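Local atomic coordinates of FAD dependent oxidoreductase (Chelativorans sp. BNC1, PDB entry 6PXS), a protein that oxidises iminodiacetate as an oxidase that carries a bound FAD and belongs to the DadA oxidoreductase family. Residues A40-A52 and V242-F254. Numbering follows the deposited sequence.
With FAD (flavin-adenine dinucleotide), chain E.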
# COMPACT_ATOMS: atom_id res chain seq x y z
N ALA A 40 -2.54 13.65 7.95
CA ALA A 40 -2.23 14.22 6.65
C ALA A 40 -1.75 15.66 6.73
O ALA A 40 -1.53 16.29 5.68
CB ALA A 40 -3.46 14.14 5.73
N GLY A 41 -1.59 16.21 7.93
CA GLY A 41 -1.18 17.59 8.08
C GLY A 41 0.21 17.86 7.55
O GLY A 41 1.16 17.14 7.89
N ALA A 42 0.35 18.90 6.73
CA ALA A 42 1.65 19.25 6.18
C ALA A 42 2.65 19.51 7.30
O ALA A 42 3.67 18.81 7.42
CB ALA A 42 1.52 20.48 5.28
N GLY A 43 2.38 20.50 8.14
CA GLY A 43 3.21 20.77 9.30
C GLY A 43 3.99 22.07 9.24
O GLY A 43 5.12 22.13 9.73
N VAL A 44 3.40 23.11 8.67
CA VAL A 44 4.03 24.42 8.61
C VAL A 44 3.59 25.24 9.81
O VAL A 44 2.40 25.28 10.14
CB VAL A 44 3.68 25.14 7.29
CG1 VAL A 44 4.24 26.55 7.30
CG2 VAL A 44 4.21 24.36 6.11
N VAL A 45 4.54 25.89 10.47
CA VAL A 45 4.28 26.75 11.62
C VAL A 45 4.94 28.09 11.34
O VAL A 45 6.11 28.31 11.66
CB VAL A 45 4.80 26.14 12.93
CG1 VAL A 45 4.46 27.05 14.10
CG2 VAL A 45 4.21 24.76 13.15
N CYS A 46 4.18 29.01 10.74
CA CYS A 46 4.70 30.32 10.36
C CYS A 46 3.54 31.28 10.14
O CYS A 46 3.12 31.50 8.99
CB CYS A 46 5.56 30.20 9.10
SG CYS A 46 6.49 31.69 8.69
N PRO A 47 2.99 31.88 11.20
CA PRO A 47 1.73 32.62 11.06
C PRO A 47 1.88 34.05 10.57
O PRO A 47 0.89 34.63 10.11
CB PRO A 47 1.18 32.61 12.49
CG PRO A 47 2.41 32.64 13.35
CD PRO A 47 3.45 31.83 12.60
N TRP A 48 3.07 34.64 10.64
CA TRP A 48 3.20 36.08 10.44
C TRP A 48 2.89 36.51 9.01
O TRP A 48 2.63 37.70 8.78
CB TRP A 48 4.61 36.53 10.82
CG TRP A 48 5.04 36.02 12.16
CD1 TRP A 48 4.71 36.53 13.38
CD2 TRP A 48 5.87 34.87 12.42
NE1 TRP A 48 5.29 35.78 14.38
CE2 TRP A 48 6.00 34.76 13.81
CE3 TRP A 48 6.51 33.94 11.60
CZ2 TRP A 48 6.75 33.75 14.41
CZ3 TRP A 48 7.25 32.93 12.19
CH2 TRP A 48 7.36 32.85 13.58
N ALA A 49 2.89 35.58 8.05
CA ALA A 49 2.66 35.91 6.65
C ALA A 49 1.22 35.66 6.21
O ALA A 49 0.92 35.83 5.03
CB ALA A 49 3.61 35.10 5.76
N THR A 50 0.34 35.27 7.13
CA THR A 50 -1.02 34.89 6.73
C THR A 50 -1.76 36.09 6.16
O THR A 50 -1.64 37.22 6.65
CB THR A 50 -1.78 34.32 7.93
OG1 THR A 50 -1.04 33.24 8.49
CG2 THR A 50 -3.15 33.82 7.49
N GLU A 51 -2.54 35.83 5.11
CA GLU A 51 -3.35 36.88 4.50
C GLU A 51 -4.64 37.13 5.28
O GLU A 51 -5.18 38.24 5.23
CB GLU A 51 -3.68 36.49 3.05
CG GLU A 51 -4.04 37.67 2.15
CD GLU A 51 -4.35 37.23 0.73
OE1 GLU A 51 -4.31 36.01 0.46
OE2 GLU A 51 -4.64 38.11 -0.11
N ALA A 52 -5.13 36.12 5.99
CA ALA A 52 -6.37 36.25 6.75
C ALA A 52 -6.11 37.08 8.00
O ALA A 52 -5.32 36.68 8.87
CB ALA A 52 -6.91 34.88 7.12
N VAL A 242 10.96 26.63 4.90
CA VAL A 242 9.61 26.52 4.39
C VAL A 242 9.43 27.53 3.26
O VAL A 242 10.10 28.57 3.21
CB VAL A 242 8.59 26.76 5.52
CG1 VAL A 242 7.16 26.67 4.99
CG2 VAL A 242 8.81 25.77 6.65
N VAL A 243 8.53 27.23 2.33
CA VAL A 243 8.23 28.10 1.20
C VAL A 243 6.74 28.41 1.21
O VAL A 243 5.91 27.50 1.32
CB VAL A 243 8.65 27.45 -0.13
CG1 VAL A 243 8.39 28.41 -1.29
CG2 VAL A 243 10.11 27.05 -0.09
N LEU A 244 6.41 29.69 1.10
CA LEU A 244 5.02 30.17 1.14
C LEU A 244 4.78 31.06 -0.07
O LEU A 244 4.95 32.29 0.00
CB LEU A 244 4.74 30.92 2.44
CG LEU A 244 5.07 30.19 3.73
CD1 LEU A 244 4.82 31.09 4.93
CD2 LEU A 244 4.26 28.91 3.85
N PRO A 245 4.38 30.48 -1.21
CA PRO A 245 4.13 31.30 -2.41
C PRO A 245 2.89 32.18 -2.32
O PRO A 245 2.59 32.89 -3.28
CB PRO A 245 3.98 30.25 -3.52
CG PRO A 245 3.59 29.00 -2.82
CD PRO A 245 4.24 29.04 -1.48
N MET A 246 2.16 32.15 -1.20
CA MET A 246 1.02 33.04 -1.00
C MET A 246 -0.01 32.88 -2.11
O MET A 246 -0.55 33.86 -2.63
CB MET A 246 1.48 34.50 -0.89
CG MET A 246 2.46 34.75 0.24
SD MET A 246 1.83 34.27 1.85
CE MET A 246 0.31 35.21 1.92
N ASN A 247 -0.29 31.63 -2.48
CA ASN A 247 -1.29 31.33 -3.50
C ASN A 247 -2.12 30.12 -3.11
O ASN A 247 -2.56 29.36 -3.98
CB ASN A 247 -0.63 31.10 -4.86
CG ASN A 247 0.28 29.89 -4.86
OD1 ASN A 247 0.61 29.34 -3.81
ND2 ASN A 247 0.71 29.47 -6.05
N SER A 248 -2.33 29.92 -1.81
CA SER A 248 -3.03 28.77 -1.23
C SER A 248 -2.18 27.51 -1.26
O SER A 248 -2.61 26.48 -0.73
CB SER A 248 -4.36 28.49 -1.94
OG SER A 248 -4.16 27.97 -3.24
N TYR A 249 -1.00 27.54 -1.87
CA TYR A 249 -0.10 26.40 -1.93
C TYR A 249 1.17 26.72 -1.15
O TYR A 249 1.40 27.85 -0.72
CB TYR A 249 0.23 26.03 -3.38
CG TYR A 249 -0.98 25.64 -4.19
CD1 TYR A 249 -1.53 24.37 -4.08
CD2 TYR A 249 -1.59 26.54 -5.06
CE1 TYR A 249 -2.64 24.01 -4.82
CE2 TYR A 249 -2.70 26.19 -5.80
CZ TYR A 249 -3.22 24.92 -5.68
OH TYR A 249 -4.33 24.56 -6.41
N TYR A 250 2.00 25.70 -0.97
CA TYR A 250 3.19 25.79 -0.14
C TYR A 250 3.99 24.51 -0.32
O TYR A 250 3.61 23.61 -1.07
CB TYR A 250 2.83 26.03 1.32
CG TYR A 250 1.85 25.02 1.87
CD1 TYR A 250 2.29 23.81 2.41
CD2 TYR A 250 0.48 25.27 1.85
CE1 TYR A 250 1.39 22.88 2.91
CE2 TYR A 250 -0.42 24.34 2.36
CZ TYR A 250 0.04 23.15 2.88
OH TYR A 250 -0.86 22.24 3.38
N MET A 251 5.12 24.43 0.38
CA MET A 251 5.92 23.21 0.40
C MET A 251 7.00 23.35 1.45
O MET A 251 7.44 24.46 1.77
CB MET A 251 6.53 22.93 -0.98
CG MET A 251 7.50 23.98 -1.47
SD MET A 251 8.01 23.68 -3.17
CE MET A 251 9.41 24.79 -3.29
N LEU A 252 7.43 22.21 1.99
CA LEU A 252 8.43 22.17 3.03
C LEU A 252 9.26 20.90 2.86
O LEU A 252 8.95 20.04 2.02
CB LEU A 252 7.80 22.22 4.43
CG LEU A 252 6.81 21.11 4.79
CD1 LEU A 252 6.56 21.08 6.29
CD2 LEU A 252 5.50 21.27 4.03
N ALA A 253 10.31 20.78 3.67
CA ALA A 253 11.23 19.66 3.58
C ALA A 253 11.46 19.06 4.96
O ALA A 253 11.41 19.76 5.98
CB ALA A 253 12.58 20.08 2.98
N PHE A 254 11.72 17.76 4.99
CA PHE A 254 12.07 17.04 6.21
C PHE A 254 13.45 16.41 6.06
O PHE A 254 14.05 16.42 4.98
CB PHE A 254 11.01 15.97 6.53
CG PHE A 254 9.68 16.55 6.94
CD1 PHE A 254 9.53 17.18 8.16
CD2 PHE A 254 8.59 16.45 6.10
CE1 PHE A 254 8.31 17.71 8.54
CE2 PHE A 254 7.36 16.97 6.47
CZ PHE A 254 7.22 17.60 7.69
PA FAD E . -8.62 15.00 13.55
O1A FAD E . -9.32 14.53 12.32
O2A FAD E . -7.10 14.91 13.48
O5B FAD E . -9.13 14.24 14.83
C5B FAD E . -10.45 13.66 14.89
C4B FAD E . -10.35 12.29 15.50
O4B FAD E . -11.58 11.98 16.19
C3B FAD E . -10.12 11.16 14.50
O3B FAD E . -9.19 10.21 15.02
C2B FAD E . -11.52 10.55 14.35
O2B FAD E . -11.47 9.18 13.96
C1B FAD E . -12.04 10.71 15.77
N9A FAD E . -13.49 10.68 15.89
C8A FAD E . -14.40 11.48 15.25
N7A FAD E . -15.65 11.22 15.55
C5A FAD E . -15.56 10.17 16.45
C6A FAD E . -16.53 9.43 17.14
N6A FAD E . -17.84 9.64 17.04
N1A FAD E . -16.10 8.44 17.96
C2A FAD E . -14.79 8.22 18.07
N3A FAD E . -13.78 8.85 17.47
C4A FAD E . -14.23 9.82 16.66
N1 FAD E . -2.43 22.78 9.93
C2 FAD E . -1.34 23.57 10.17
O2 FAD E . -1.23 24.24 11.20
N3 FAD E . -0.32 23.62 9.23
C4 FAD E . -0.29 22.93 8.03
O4 FAD E . 0.68 23.06 7.28
C4X FAD E . -1.45 22.11 7.79
N5 FAD E . -1.51 21.43 6.68
C5X FAD E . -2.62 20.64 6.46
C6 FAD E . -2.69 19.90 5.27
C7 FAD E . -3.79 19.09 5.00
C7M FAD E . -3.83 18.31 3.71
C8 FAD E . -4.84 19.02 5.92
C8M FAD E . -6.04 18.15 5.64
C9 FAD E . -4.77 19.75 7.10
C9A FAD E . -3.68 20.55 7.37
N10 FAD E . -3.58 21.30 8.56
C10 FAD E . -2.48 22.10 8.80
C1' FAD E . -4.66 21.27 9.56
C2' FAD E . -4.50 20.15 10.59
O2' FAD E . -4.03 18.96 9.95
C3' FAD E . -5.86 19.87 11.22
O3' FAD E . -6.52 21.10 11.49
C4' FAD E . -5.80 19.07 12.53
O4' FAD E . -5.13 17.83 12.28
C5' FAD E . -7.18 18.80 13.09
O5' FAD E . -7.07 17.97 14.26
P FAD E . -8.35 17.41 14.98
O1P FAD E . -9.32 18.58 15.24
O2P FAD E . -8.01 16.59 16.16
O3P FAD E . -9.01 16.50 13.85
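At the edge of the Tyr-250 ring, near its plane, sits the methyl of Ala-42, its CB 3.4 Å from Tyr-250 CE1; Val-44 CG2 and the flavin O4 approach the same ring obliquely. Phe-254 meets Ala-42 differently: Ala-42 O lies at the edge of the Phe-254 ring, in its plane, nearest CZ. Tyr-250 carries its ring in the rotamer between backbone N and carbonyl carbon (chi1 53°), which brings Tyr-250 OH within 3.5 Å of FAD N5. Alanine suits its place because its small methyl fits among tyrosine, leucine and flavin. Leu-252 fills in beside them, CD1 against the carbonyls of Ala-42 and Gly-43 and CD2 3.9 Å from Val-44 CG2.

Val-44 is a branched wedge: with CG1 anti to the backbone N (chi1 175°), that methyl meets Val-242 CG1 at 3.7 Å and also touches Leu-244, while CG2 faces Tyr-250 and Leu-252. Shortening this side chain to an alanine is likely to open a gap between Val-242, Leu-244 and Leu-252 and to leave the Tyr-250 ring less firmly held. Farther along, Leu-244 CD1 packs on Cys-46 and Ala-49, and the unbranched chain of Met-246, bent at chi2 and chi3, brings CE against Ala-49 O, near helix 97-111.

Backbone amides of Gly-43 and Val-44 both donate to FAD O4, the bond from Val-44 N to FAD O4 nearly straight (3.1 Å, 170°), and FAD N3 returns a weak bond to Val-44 O. Glycine suits position Gly-43 because a CB at its backbone angles would be jammed against Ala-42 O. Gly-43 and Val-44, at the start of strand 44-45, thus hold the pyrimidine end of the isoalloxazine; strands 242-244 and 251-254 pack against this loop, and Tyr-250, just before the latter, reaches the flavin, an arrangement consistent with the flavin site of a DAO-family FAD-dependent oxidoreductase.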